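Endoglucanase (PDB 6VC5) probably hydrolyses internal beta-1,4-glucosidic linkages in cellulose, lichenin and cereal beta-glucans, as an endoglucanase of glycosyl hydrolase family 8. Local coordinates at residues T151-Y156 and S220-R225; G39-A44 and L100-K105; S28-S33 and S72-D77; V131-V136 and H205-S210; A5-I10 and P292-A297. All blocks are in the same frame, centred on the assembly; numbering follows the deposited sequence. Where two conformers were deposited one is given.

Contact 1 of 5, residues T151-Y156 and S220-R225; sequences TLNLSY and SYDAIR
Asn153 and Asp222 make the direct polar link between 151-156 and 220-225. Asn153 ND2 donates to Asp222 OD2 at 3.0 Å (154° at the hydrogen). Asn153 CG stands anti to the backbone N (chi1 -169°), which brings the amide across to Asp222. The N-H approaches Asp222 OD2 from above the carboxylate plane, 56° out of it. Asparagine suits this place because its amide works both ways: OD1 takes the hydroxyl of Ser155 at 2.6 Å from OG, plus a weak bond from Ser155 N, which limits rotation of the amide. Asp222 OD2 is gripped a second time by a water, 2.6 Å away, that also bonds Tyr156 OH.

Packing fills the rest. The small Ser155 lets the backbones come close, its CB lying 3.0 Å from Asp222 O, a tight approach, and 4.1 Å from Arg225 CB. Asp222 O also accepts the backbone N of Arg225, closing a type I beta turn that leads into helix 225-232. Asp198 takes hydrogen bonds from Ser220 and Ala223.

The contact joins the end of strand 149-152 and its following 3-10 segment to the loop before helix 225-232, near the chain centre, consistent with the (alpha/alpha)6 barrel of family 8.

Contact 2 of 5, residues G39-A44 and L100-K105; sequences GMLFSA and LAWAGK
The methyl group of Met40 sits in the crook of Leu100, with CE 3.7 Å from Leu100 CG and at similar range, 4.0 Å, from Leu100 CD2, so that the methyl rests against the fork of the branched side chain. A bend at the last torsion of Met40 (chi3 66°) swings CE out toward the other helix; flexible methionine can follow such a hollow where a stiffer side chain might not.

The second bump is Leu41. With CG opposite the backbone N (chi1 -169°), CD1 is carried over one face of the Trp102 indole, toward its rim. It lies 3.4 Å from Trp102 CZ3 and makes a CH-pi contact with the six-membered ring. The broad, flat tryptophan gives the methyl a floor, while Phe320 meets the indole as well.

One turn further on, Ala44 CB lies 4.3 Å from Trp102 CB and 4.4 Å from Ala103 CB. With only methyl groups here, the CA atoms of Ala44 and Ala103 approach to 5.4 Å. Ala44 O also accepts Arg106 NH1.

The segment axes come within 9.1 Å and run the same way at 30°. Apolar side-chain packing between near-parallel helices, here 33-46 and 90-106, is what builds the (alpha/alpha)6 barrel of family 8.

Contact 3 of 5, residues S28-S33 and S72-D77; sequences SGESHS and SWRYLD
Strands 30-32 and 74-76 run antiparallel, their short axes 4.7 Å apart at closest approach, with Ser31 and Tyr75 as the hydrogen-bonded pair (Tyr75 N to Ser31 O 2.8 Å, nearly straight, and the return bond from Ser31 N to Tyr75 O), Glu30-Leu76 and His32-Arg74 as the non-hydrogen-bonded pairs beside it, and further bonds beyond both ends from Asp77 N to Gly29 O and Ser33 N to Trp73 O.

On the face carrying Glu30, His32, Arg74 and Leu76, Glu30 OE1 accepts His32 NE2 at 2.8 Å on its anti lone pair. The same oxygen lies at the guanidinium edge of Arg74, 3.5 Å from NH1: a weak bond within a salt bridge, the carboxylate standing almost upright to the guanidinium. Asn27 takes the other oxygen, OE2.

This two-stranded antiparallel sheet leads directly into helix 33-46, with His32 at its N-cap.

The Arg74 guanidinium, brought round by a bend at chi3 (74°), lies between Trp73 CZ2, 3.5 Å above the centre of one face, and Leu76 CD2 toward the rim of the other. The rings of His32 and Trp73 are almost parallel but slid apart, with His32 CD2 3.7 Å from Trp73 CZ3. On the reverse face the small Ser31 bonds Ile22 and Arg21 through OG, and the Tyr75 ring meets Trp58 edge-to-face. Arg21 also pairs with Asp77 OD2, which would offset the closeness of Asp77 OD2 to Gly29 O.

Contact 4 of 5, residues V131-V136 and H205-S210; sequences VGPYTV and HTNAFS
A beta hairpin, strands 128-131 and 134-137, turns through a type II' beta turn at Val131-Tyr134, and Asn207, from the loop leading into strand 209-211, packs against this turn. Val131 and Tyr134 close the turn with backbone bonds in both directions. Gly132 occupies the corner with positive phi (53°), which suits glycine, and has no side chain between its CA and the Asn207 amide; Gly132 CA and Asn207 CA are 5.8 Å apart.

No hydrogen bond crosses here; the fit is one of surfaces. The Asn207 side chain comes from the opposite direction to Pro133, whose CD lies 3.7 Å from Asn207 ND2. With Tyr134 it crosses at about a right angle, amide and ring planes 35° apart, Asn207 OD1 being 3.7 Å from Tyr134 CE2. Asparagine tolerates well the positive phi that this corner of the loop requires.

Pro133 adds stiffness to the turn, and its CG rests 3.8 Å above the centre of one face of the Tyr134 ring. Phe209 approaches Tyr134 from the opposite direction and is itself in a cation-pi contact with Lys187. Tyr134 CE2 lies in the plane of the Phe209 ring, at its edge, 3.8 Å from Phe209 CZ, while the tyrosine OH stands 3.7 Å from the same carbon.

Contact 5 of 5, residues A5-I10 and P292-A297; sequences AQQWAI and PTLDHA
Gln7 OE1 receives the backbone N-H of Leu294 at 2.8 Å, a straight bond (166° at the hydrogen) that arrives in the carbonyl plane of the amide. Leu294 N opens the 3-10 segment 294-296, where the first backbone N-H has no acceptor a turn earlier within the helical segment; a side-chain carbonyl from helix 4-15 takes that role. Glutamine suits the place because its chain, bent at chi2 (-55°), sets the amide against the Leu294 N-H.

Apolar atoms pack closely round the bond. Leu294 CB and CD1 lie 3.4 and 3.5 Å from Gln7 OE1, and CD2 reaches over to 3.7 Å from the backbone oxygen of Gln7. The amide nitrogen NE2 rests beside Thr293 CG2. Thr293 turns its hydroxyl the other way: Thr293 OG1 donates to Asp295 OD1 at 2.8 Å, across the start of the 3-10 segment.

Ile10, one turn along the helix from Gln7, carries the dry part of the contact. Its beta-branch places CG2 3.8 Å from Leu294 CB, while CD1 reaches out to 4.0 Å from Asp295 N.

The contact thus fastens the N-terminal helix 4-15 to the loop before helix 300-313. Helix 300-313 touches both partners through Met307, which meets Gln7 and Leu294, while Trp8 packs against helix 33-46.

Contact 5 joins residues near the two ends of the chain and encloses the other four along the sequence. It touches contact 2 through Trp8, whose CE3 lies 3.5 Å from Phe42 CB, so helix 33-46 is packed on from two directions. Strand 30-32 of contact 3 runs straight into that helix, although the centres of contacts 2 and 3 are 20 Å apart. Contact 4, across the chain centre from contacts 2 and 5, touches contact 1, where Leu152 CD2 lies 3.9 Å from Val136 CG2. Contact 1 is the most central, about 8 Å from the chain centre. A glycerol, probably from the crystallisation liquor, lies about 4 Å from the side chain of Asp77 in contact 3.

Contact 1 of 5, residues T151-Y156 and S220-R225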
# COMPACT_ATOMS: atom_id res chain seq x y z
N THR A 151 -8.55 0.26 15.06
CA THR A 151 -8.88 0.03 13.66
C THR A 151 -7.59 -0.19 12.87
O THR A 151 -6.66 0.61 12.96
CB THR A 151 -9.61 1.24 13.08
OG1 THR A 151 -10.82 1.46 13.82
CG2 THR A 151 -9.92 1.03 11.58
N LEU A 152 -7.54 -1.28 12.11
CA LEU A 152 -6.39 -1.55 11.28
C LEU A 152 -6.81 -1.57 9.82
O LEU A 152 -7.93 -1.96 9.48
CB LEU A 152 -5.76 -2.92 11.63
CG LEU A 152 -5.37 -3.15 13.09
CD1 LEU A 152 -4.78 -4.56 13.25
CD2 LEU A 152 -4.38 -2.09 13.55
N ASN A 153 -5.91 -1.14 8.95
CA ASN A 153 -6.07 -1.32 7.51
C ASN A 153 -5.04 -2.36 7.11
O ASN A 153 -3.84 -2.08 7.12
CB ASN A 153 -5.88 0.00 6.79
CG ASN A 153 -6.31 -0.07 5.36
OD1 ASN A 153 -5.97 -1.03 4.66
ND2 ASN A 153 -7.08 0.92 4.90
N LEU A 154 -5.50 -3.56 6.76
CA LEU A 154 -4.55 -4.65 6.48
C LEU A 154 -3.73 -4.37 5.23
O LEU A 154 -2.60 -4.83 5.11
CB LEU A 154 -5.31 -5.98 6.38
CG LEU A 154 -6.03 -6.40 7.67
CD1 LEU A 154 -6.83 -7.68 7.45
CD2 LEU A 154 -5.03 -6.56 8.81
N SER A 155 -4.27 -3.58 4.29
CA SER A 155 -3.52 -3.21 3.10
C SER A 155 -2.39 -2.23 3.40
O SER A 155 -1.59 -1.96 2.51
CB SER A 155 -4.44 -2.59 2.04
OG SER A 155 -4.78 -1.24 2.35
N TYR A 156 -2.31 -1.69 4.62
CA TYR A 156 -1.17 -0.85 4.95
C TYR A 156 0.03 -1.67 5.39
O TYR A 156 1.11 -1.10 5.59
CB TYR A 156 -1.52 0.19 6.03
CG TYR A 156 -2.44 1.33 5.59
CD1 TYR A 156 -3.19 1.25 4.42
CD2 TYR A 156 -2.56 2.47 6.36
CE1 TYR A 156 -4.05 2.29 4.05
CE2 TYR A 156 -3.41 3.51 6.00
CZ TYR A 156 -4.15 3.41 4.85
OH TYR A 156 -4.99 4.45 4.49
N SER A 220 -12.69 -4.08 -0.96
CA SER A 220 -12.71 -3.19 -2.10
C SER A 220 -11.35 -2.54 -2.38
O SER A 220 -10.38 -3.22 -2.46
CB SER A 220 -13.85 -2.17 -2.02
OG SER A 220 -13.64 -1.11 -1.16
N TYR A 221 -11.34 -1.23 -2.50
CA TYR A 221 -10.22 -0.55 -3.08
C TYR A 221 -8.96 -0.51 -2.22
O TYR A 221 -7.91 -0.30 -2.72
CB TYR A 221 -10.65 0.85 -3.50
CG TYR A 221 -11.73 0.80 -4.53
CD1 TYR A 221 -11.42 0.68 -5.84
CD2 TYR A 221 -13.06 0.83 -4.18
CE1 TYR A 221 -12.39 0.62 -6.80
CE2 TYR A 221 -14.05 0.74 -5.14
CZ TYR A 221 -13.70 0.65 -6.44
OH TYR A 221 -14.60 0.58 -7.47
N ASP A 222 -9.12 -0.74 -0.92
CA ASP A 222 -7.97 -0.92 -0.04
C ASP A 222 -7.52 -2.39 0.03
O ASP A 222 -6.38 -2.71 -0.23
CB ASP A 222 -8.33 -0.51 1.40
CG ASP A 222 -8.57 1.00 1.58
OD1 ASP A 222 -9.66 1.47 1.24
OD2 ASP A 222 -7.70 1.69 2.12
N ALA A 223 -8.48 -3.26 0.31
CA ALA A 223 -8.18 -4.65 0.60
C ALA A 223 -7.60 -5.41 -0.58
O ALA A 223 -6.95 -6.39 -0.39
CB ALA A 223 -9.40 -5.38 1.17
N ILE A 224 -7.79 -4.90 -1.77
CA ILE A 224 -7.34 -5.60 -2.95
C ILE A 224 -5.83 -5.51 -2.99
O ILE A 224 -5.22 -6.43 -3.49
CB ILE A 224 -7.87 -4.90 -4.23
CG1 ILE A 224 -7.47 -5.64 -5.51
CG2 ILE A 224 -7.33 -3.48 -4.32
CD1 ILE A 224 -8.12 -6.99 -5.62
N ARG A 225 -5.15 -4.67 -2.25
CA ARG A 225 -3.72 -4.78 -2.13
C ARG A 225 -3.21 -5.97 -1.32
O ARG A 225 -2.06 -6.29 -1.39
CB ARG A 225 -3.10 -3.45 -1.71
CG ARG A 225 -3.22 -2.41 -2.82
CD ARG A 225 -2.39 -1.16 -2.59
NE ARG A 225 -3.07 -0.01 -3.19
CZ ARG A 225 -2.75 0.58 -4.35
NH1 ARG A 225 -3.46 1.58 -4.77
NH2 ARG A 225 -1.74 0.18 -5.08
O HOH W 1 -6.72 4.10 2.46

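Contact 2 of 5, residues G39-A44 and L100-K105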
# COMPACT_ATOMS: atom_id res chain seq x y z
N GLY A 39 5.23 7.46 -6.90
CA GLY A 39 6.13 8.08 -7.86
C GLY A 39 7.58 7.74 -7.58
O GLY A 39 8.35 7.41 -8.49
N MET A 40 7.97 7.78 -6.30
CA MET A 40 9.33 7.43 -5.90
C MET A 40 9.61 5.95 -6.15
O MET A 40 10.67 5.58 -6.68
CB MET A 40 9.52 7.80 -4.43
CG MET A 40 9.56 9.30 -4.19
SD MET A 40 9.50 9.68 -2.40
CE MET A 40 11.10 8.99 -1.84
N LEU A 41 8.66 5.08 -5.79
CA LEU A 41 8.89 3.64 -5.97
C LEU A 41 9.00 3.28 -7.45
O LEU A 41 9.87 2.49 -7.85
CB LEU A 41 7.76 2.85 -5.30
CG LEU A 41 7.97 1.34 -5.18
CD1 LEU A 41 8.98 1.06 -4.06
CD2 LEU A 41 6.66 0.63 -4.91
N PHE A 42 8.09 3.81 -8.28
CA PHE A 42 8.10 3.47 -9.70
C PHE A 42 9.33 4.02 -10.41
O PHE A 42 9.92 3.35 -11.26
CB PHE A 42 6.83 3.99 -10.39
CG PHE A 42 5.52 3.51 -9.80
CD1 PHE A 42 5.46 2.41 -8.97
CD2 PHE A 42 4.35 4.19 -10.10
CE1 PHE A 42 4.23 1.98 -8.43
CE2 PHE A 42 3.13 3.77 -9.58
CZ PHE A 42 3.08 2.67 -8.73
N SER A 43 9.73 5.26 -10.08
CA SER A 43 10.91 5.85 -10.70
C SER A 43 12.19 5.14 -10.25
O SER A 43 13.11 4.96 -11.05
CB SER A 43 10.97 7.36 -10.44
OG SER A 43 11.10 7.66 -9.07
N ALA A 44 12.25 4.70 -8.99
CA ALA A 44 13.41 3.91 -8.54
C ALA A 44 13.47 2.58 -9.28
O ALA A 44 14.54 2.16 -9.74
CB ALA A 44 13.33 3.68 -7.04
N LEU A 100 13.09 4.89 -0.98
CA LEU A 100 14.40 5.42 -0.60
C LEU A 100 15.43 4.32 -0.41
O LEU A 100 16.60 4.49 -0.79
CB LEU A 100 14.27 6.25 0.69
CG LEU A 100 13.67 7.62 0.44
CD1 LEU A 100 13.09 8.19 1.71
CD2 LEU A 100 14.71 8.57 -0.15
N ALA A 101 15.03 3.19 0.17
CA ALA A 101 15.94 2.06 0.30
C ALA A 101 16.38 1.56 -1.07
O ALA A 101 17.56 1.32 -1.30
CB ALA A 101 15.26 0.94 1.09
N TRP A 102 15.43 1.40 -1.99
CA TRP A 102 15.80 0.94 -3.33
C TRP A 102 16.69 1.95 -4.05
O TRP A 102 17.68 1.57 -4.68
CB TRP A 102 14.54 0.73 -4.15
CG TRP A 102 13.80 -0.50 -3.82
CD1 TRP A 102 14.12 -1.43 -2.87
CD2 TRP A 102 12.64 -0.99 -4.49
NE1 TRP A 102 13.20 -2.46 -2.90
CE2 TRP A 102 12.28 -2.20 -3.87
CE3 TRP A 102 11.85 -0.49 -5.54
CZ2 TRP A 102 11.17 -2.95 -4.29
CZ3 TRP A 102 10.74 -1.23 -5.94
CH2 TRP A 102 10.42 -2.44 -5.32
N ALA A 103 16.34 3.23 -3.98
CA ALA A 103 17.14 4.26 -4.64
C ALA A 103 18.54 4.34 -4.04
O ALA A 103 19.52 4.53 -4.76
CB ALA A 103 16.43 5.61 -4.51
N GLY A 104 18.64 4.23 -2.72
CA GLY A 104 19.95 4.32 -2.08
C GLY A 104 20.83 3.14 -2.45
O GLY A 104 22.04 3.30 -2.61
N LYS A 105 20.22 1.98 -2.64
CA LYS A 105 20.99 0.81 -3.03
C LYS A 105 21.42 0.90 -4.50
O LYS A 105 22.60 0.73 -4.82
CB LYS A 105 20.17 -0.45 -2.74
CG LYS A 105 20.21 -0.79 -1.25
CD LYS A 105 19.17 -1.81 -0.81
CE LYS A 105 19.44 -2.22 0.63
NZ LYS A 105 18.51 -3.26 1.15

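Contact 3 of 5, residues S28-S33 and S72-D77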
# COMPACT_ATOMS: atom_id res chain seq x y z
N SER A 28 -7.49 16.86 -9.16
CA SER A 28 -6.35 17.68 -9.56
C SER A 28 -5.88 18.64 -8.46
O SER A 28 -4.84 19.28 -8.65
CB SER A 28 -6.73 18.50 -10.79
OG SER A 28 -7.90 19.26 -10.53
N GLY A 29 -6.60 18.75 -7.36
CA GLY A 29 -6.21 19.72 -6.35
C GLY A 29 -5.56 19.13 -5.12
O GLY A 29 -5.62 19.74 -4.04
N GLU A 30 -4.94 17.97 -5.24
CA GLU A 30 -4.24 17.37 -4.12
C GLU A 30 -3.09 16.46 -4.52
O GLU A 30 -3.07 15.91 -5.55
CB GLU A 30 -5.15 16.64 -3.12
CG GLU A 30 -6.07 15.60 -3.63
CD GLU A 30 -7.32 15.42 -2.70
OE1 GLU A 30 -7.35 14.51 -1.87
OE2 GLU A 30 -8.30 16.19 -2.79
N SER A 31 -2.14 16.36 -3.61
CA SER A 31 -1.11 15.34 -3.68
C SER A 31 -1.07 14.66 -2.32
O SER A 31 -1.37 15.28 -1.30
CB SER A 31 0.28 15.92 -3.98
OG SER A 31 0.39 16.29 -5.35
N HIS A 32 -0.75 13.37 -2.31
CA HIS A 32 -0.83 12.53 -1.12
C HIS A 32 0.52 11.90 -0.83
O HIS A 32 1.31 11.73 -1.74
CB HIS A 32 -1.84 11.39 -1.31
CG HIS A 32 -3.25 11.85 -1.47
ND1 HIS A 32 -4.02 11.50 -2.56
CD2 HIS A 32 -4.04 12.62 -0.69
CE1 HIS A 32 -5.22 12.05 -2.44
NE2 HIS A 32 -5.25 12.73 -1.31
N SER A 33 0.77 11.54 0.41
CA SER A 33 2.01 10.82 0.70
C SER A 33 2.06 9.48 -0.03
O SER A 33 3.12 9.06 -0.49
CB SER A 33 2.23 10.64 2.21
OG SER A 33 1.22 9.82 2.80
N SER A 72 2.82 14.06 6.64
CA SER A 72 1.42 14.47 6.55
C SER A 72 0.81 13.86 5.30
O SER A 72 1.45 13.78 4.25
CB SER A 72 1.35 15.99 6.49
OG SER A 72 1.86 16.57 7.68
N TRP A 73 -0.45 13.42 5.41
CA TRP A 73 -0.98 12.56 4.35
C TRP A 73 -1.33 13.33 3.07
O TRP A 73 -1.34 12.72 1.99
CB TRP A 73 -2.18 11.76 4.86
CG TRP A 73 -3.44 12.54 4.99
CD1 TRP A 73 -3.77 13.42 6.00
CD2 TRP A 73 -4.57 12.50 4.11
NE1 TRP A 73 -5.03 13.93 5.78
CE2 TRP A 73 -5.54 13.38 4.63
CE3 TRP A 73 -4.84 11.81 2.93
CZ2 TRP A 73 -6.77 13.60 4.00
CZ3 TRP A 73 -6.06 12.02 2.30
CH2 TRP A 73 -7.01 12.91 2.84
N ARG A 74 -1.60 14.63 3.16
CA ARG A 74 -2.14 15.35 2.01
C ARG A 74 -1.65 16.79 1.95
O ARG A 74 -1.52 17.47 2.97
CB ARG A 74 -3.68 15.34 2.05
CG ARG A 74 -4.32 16.13 0.93
CD ARG A 74 -5.80 15.86 0.84
NE ARG A 74 -6.53 16.49 1.92
CZ ARG A 74 -7.85 16.46 2.03
NH1 ARG A 74 -8.56 15.82 1.11
NH2 ARG A 74 -8.46 17.05 3.05
N TYR A 75 -1.42 17.25 0.72
CA TYR A 75 -1.26 18.65 0.37
C TYR A 75 -2.50 19.04 -0.43
O TYR A 75 -2.78 18.45 -1.48
CB TYR A 75 -0.01 18.82 -0.49
CG TYR A 75 0.28 20.22 -0.99
CD1 TYR A 75 1.30 20.97 -0.42
CD2 TYR A 75 -0.44 20.77 -2.04
CE1 TYR A 75 1.58 22.25 -0.89
CE2 TYR A 75 -0.17 22.04 -2.52
CZ TYR A 75 0.85 22.77 -1.93
OH TYR A 75 1.11 24.04 -2.40
N LEU A 76 -3.23 20.05 0.06
CA LEU A 76 -4.51 20.47 -0.52
C LEU A 76 -4.34 21.85 -1.14
O LEU A 76 -4.21 22.85 -0.43
CB LEU A 76 -5.59 20.48 0.57
CG LEU A 76 -7.08 20.60 0.23
CD1 LEU A 76 -7.49 19.49 -0.72
CD2 LEU A 76 -7.91 20.52 1.50
N ASP A 77 -4.33 21.90 -2.48
CA ASP A 77 -4.13 23.17 -3.17
C ASP A 77 -5.18 24.19 -2.75
O ASP A 77 -6.38 23.87 -2.67
CB ASP A 77 -4.22 22.98 -4.69
CG ASP A 77 -3.10 22.14 -5.24
OD1 ASP A 77 -2.26 22.70 -5.98
OD2 ASP A 77 -3.06 20.93 -4.93
O HOH W 2 -7.65 21.47 -3.64
O HOH W 3 -1.42 9.39 1.67

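Contact 4 of 5, residues V131-V136 and H205-S210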
# COMPACT_ATOMS: atom_id res chain seq x y z
N VAL A 131 -1.58 -5.09 21.27
CA VAL A 131 -3.02 -5.35 21.27
C VAL A 131 -3.20 -6.84 21.50
O VAL A 131 -2.84 -7.65 20.64
CB VAL A 131 -3.67 -4.93 19.95
CG1 VAL A 131 -5.12 -5.42 19.89
CG2 VAL A 131 -3.60 -3.42 19.79
N GLY A 132 -3.77 -7.22 22.64
CA GLY A 132 -3.89 -8.62 22.97
C GLY A 132 -2.54 -9.30 22.87
O GLY A 132 -1.54 -8.82 23.40
N PRO A 133 -2.47 -10.42 22.14
CA PRO A 133 -1.18 -11.11 21.96
C PRO A 133 -0.34 -10.61 20.80
O PRO A 133 0.65 -11.25 20.47
CB PRO A 133 -1.64 -12.55 21.68
CG PRO A 133 -2.92 -12.35 20.88
CD PRO A 133 -3.57 -11.10 21.44
N TYR A 134 -0.70 -9.48 20.19
CA TYR A 134 -0.07 -8.99 18.97
C TYR A 134 0.65 -7.67 19.20
O TYR A 134 0.37 -6.93 20.14
CB TYR A 134 -1.12 -8.71 17.89
CG TYR A 134 -2.11 -9.82 17.65
CD1 TYR A 134 -1.70 -11.04 17.13
CD2 TYR A 134 -3.46 -9.63 17.92
CE1 TYR A 134 -2.62 -12.05 16.90
CE2 TYR A 134 -4.38 -10.64 17.70
CZ TYR A 134 -3.95 -11.84 17.19
OH TYR A 134 -4.87 -12.85 16.96
N THR A 135 1.58 -7.38 18.29
CA THR A 135 2.04 -6.03 18.03
C THR A 135 1.48 -5.65 16.67
O THR A 135 1.74 -6.34 15.69
CB THR A 135 3.56 -5.97 18.00
OG1 THR A 135 4.08 -6.36 19.28
CG2 THR A 135 4.02 -4.56 17.68
N VAL A 136 0.67 -4.59 16.63
CA VAL A 136 -0.05 -4.21 15.42
C VAL A 136 0.56 -2.96 14.82
O VAL A 136 1.22 -2.16 15.49
CB VAL A 136 -1.57 -4.03 15.63
CG1 VAL A 136 -2.18 -5.27 16.28
CG2 VAL A 136 -1.85 -2.78 16.43
N HIS A 205 -10.48 -4.85 24.82
CA HIS A 205 -10.84 -5.50 26.08
C HIS A 205 -11.11 -6.99 25.94
O HIS A 205 -11.14 -7.68 26.96
CB HIS A 205 -12.07 -4.83 26.68
CG HIS A 205 -11.93 -3.35 26.86
ND1 HIS A 205 -10.89 -2.79 27.57
CD2 HIS A 205 -12.68 -2.32 26.41
CE1 HIS A 205 -11.01 -1.47 27.55
NE2 HIS A 205 -12.09 -1.16 26.86
N THR A 206 -11.36 -7.50 24.74
CA THR A 206 -11.67 -8.92 24.55
C THR A 206 -10.83 -9.60 23.48
O THR A 206 -10.81 -10.84 23.44
CB THR A 206 -13.13 -9.10 24.12
OG1 THR A 206 -13.33 -8.53 22.82
CG2 THR A 206 -14.10 -8.45 25.13
N ASN A 207 -10.17 -8.85 22.59
CA ASN A 207 -9.46 -9.38 21.42
C ASN A 207 -10.39 -9.91 20.33
O ASN A 207 -9.93 -10.60 19.42
CB ASN A 207 -8.39 -10.42 21.77
CG ASN A 207 -7.28 -10.47 20.74
OD1 ASN A 207 -6.70 -9.43 20.38
ND2 ASN A 207 -6.98 -11.66 20.25
N ALA A 208 -11.69 -9.62 20.40
CA ALA A 208 -12.60 -10.04 19.34
C ALA A 208 -12.39 -9.20 18.09
O ALA A 208 -12.17 -7.98 18.17
CB ALA A 208 -14.05 -9.90 19.80
N PHE A 209 -12.47 -9.85 16.93
CA PHE A 209 -12.27 -9.24 15.62
C PHE A 209 -13.61 -8.95 14.95
O PHE A 209 -14.53 -9.78 15.01
CB PHE A 209 -11.53 -10.20 14.68
CG PHE A 209 -10.04 -10.30 14.90
CD1 PHE A 209 -9.47 -10.36 16.18
CD2 PHE A 209 -9.20 -10.37 13.80
CE1 PHE A 209 -8.09 -10.48 16.34
CE2 PHE A 209 -7.82 -10.49 13.97
CZ PHE A 209 -7.27 -10.55 15.24
N SER A 210 -13.70 -7.81 14.27
CA SER A 210 -14.91 -7.46 13.55
C SER A 210 -14.57 -6.53 12.38
O SER A 210 -13.45 -6.02 12.27
CB SER A 210 -15.94 -6.81 14.49
OG SER A 210 -15.40 -5.66 15.11

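Contact 5 of 5, residues A5-I10 and P292-A297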
# COMPACT_ATOMS: atom_id res chain seq x y z
N ALA A 5 10.22 0.22 -17.33
CA ALA A 5 10.60 1.55 -17.78
C ALA A 5 9.56 2.12 -18.74
O ALA A 5 9.26 3.32 -18.70
CB ALA A 5 11.99 1.52 -18.40
N GLN A 6 8.99 1.29 -19.61
CA GLN A 6 8.01 1.80 -20.56
C GLN A 6 6.68 2.11 -19.89
O GLN A 6 6.02 3.09 -20.24
CB GLN A 6 7.85 0.86 -21.75
CG GLN A 6 9.07 0.81 -22.66
CD GLN A 6 10.31 0.25 -21.97
OE1 GLN A 6 11.25 0.98 -21.67
NE2 GLN A 6 10.32 -1.06 -21.75
N GLN A 7 6.27 1.29 -18.92
CA GLN A 7 5.04 1.59 -18.18
C GLN A 7 5.21 2.84 -17.31
O GLN A 7 4.29 3.66 -17.21
CB GLN A 7 4.60 0.38 -17.36
CG GLN A 7 4.22 -0.83 -18.23
CD GLN A 7 3.15 -0.49 -19.26
OE1 GLN A 7 2.05 -0.07 -18.90
NE2 GLN A 7 3.48 -0.67 -20.54
N TRP A 8 6.38 3.00 -16.68
CA TRP A 8 6.63 4.22 -15.92
C TRP A 8 6.55 5.46 -16.80
O TRP A 8 6.00 6.49 -16.39
CB TRP A 8 7.98 4.16 -15.19
CG TRP A 8 8.49 5.52 -14.74
CD1 TRP A 8 9.61 6.17 -15.19
CD2 TRP A 8 7.89 6.40 -13.77
NE1 TRP A 8 9.75 7.38 -14.56
CE2 TRP A 8 8.71 7.55 -13.68
CE3 TRP A 8 6.75 6.33 -12.95
CZ2 TRP A 8 8.43 8.61 -12.81
CZ3 TRP A 8 6.47 7.39 -12.10
CH2 TRP A 8 7.31 8.52 -12.04
N ALA A 9 7.08 5.39 -18.03
CA ALA A 9 7.02 6.54 -18.92
C ALA A 9 5.58 6.99 -19.17
O ALA A 9 5.31 8.20 -19.25
CB ALA A 9 7.72 6.22 -20.24
N ILE A 10 4.65 6.04 -19.30
CA ILE A 10 3.24 6.39 -19.45
C ILE A 10 2.70 7.02 -18.17
O ILE A 10 2.03 8.07 -18.21
CB ILE A 10 2.42 5.15 -19.85
CG1 ILE A 10 2.88 4.61 -21.20
CG2 ILE A 10 0.95 5.49 -19.89
CD1 ILE A 10 2.43 3.16 -21.44
N PRO A 292 -2.30 -5.95 -17.76
CA PRO A 292 -2.88 -4.82 -18.47
C PRO A 292 -1.81 -3.76 -18.64
O PRO A 292 -0.83 -3.80 -17.93
CB PRO A 292 -3.95 -4.28 -17.50
CG PRO A 292 -4.22 -5.37 -16.54
CD PRO A 292 -3.07 -6.33 -16.56
N THR A 293 -1.95 -2.90 -19.64
CA THR A 293 -0.99 -1.84 -19.86
C THR A 293 -1.57 -0.46 -19.54
O THR A 293 -2.73 -0.23 -19.63
CB THR A 293 -0.45 -1.84 -21.28
OG1 THR A 293 -1.54 -1.90 -22.19
CG2 THR A 293 0.46 -3.05 -21.49
N LEU A 294 -0.69 0.45 -19.15
CA LEU A 294 -1.16 1.72 -18.61
C LEU A 294 -1.77 2.64 -19.65
O LEU A 294 -2.49 3.58 -19.28
CB LEU A 294 -0.03 2.44 -17.88
CG LEU A 294 -0.07 2.24 -16.37
CD1 LEU A 294 0.19 0.78 -16.00
CD2 LEU A 294 0.94 3.16 -15.71
N ASP A 295 -1.49 2.42 -20.94
CA ASP A 295 -2.16 3.23 -21.95
C ASP A 295 -3.67 2.98 -22.00
O ASP A 295 -4.38 3.77 -22.62
CB ASP A 295 -1.53 3.01 -23.33
CG ASP A 295 -1.58 1.56 -23.77
OD1 ASP A 295 -1.12 0.70 -23.00
OD2 ASP A 295 -2.08 1.29 -24.88
N HIS A 296 -4.16 1.92 -21.36
CA HIS A 296 -5.60 1.65 -21.28
C HIS A 296 -6.18 1.93 -19.90
O HIS A 296 -7.37 1.65 -19.67
CB HIS A 296 -5.89 0.19 -21.66
CG HIS A 296 -5.42 -0.19 -23.03
ND1 HIS A 296 -4.85 -1.41 -23.31
CD2 HIS A 296 -5.42 0.51 -24.19
CE1 HIS A 296 -4.53 -1.46 -24.59
NE2 HIS A 296 -4.86 -0.31 -25.15
N ALA A 297 -5.38 2.45 -18.97
CA ALA A 297 -5.86 2.65 -17.61
C ALA A 297 -7.00 3.66 -17.60
O ALA A 297 -6.87 4.75 -18.17
CB ALA A 297 -4.72 3.14 -16.71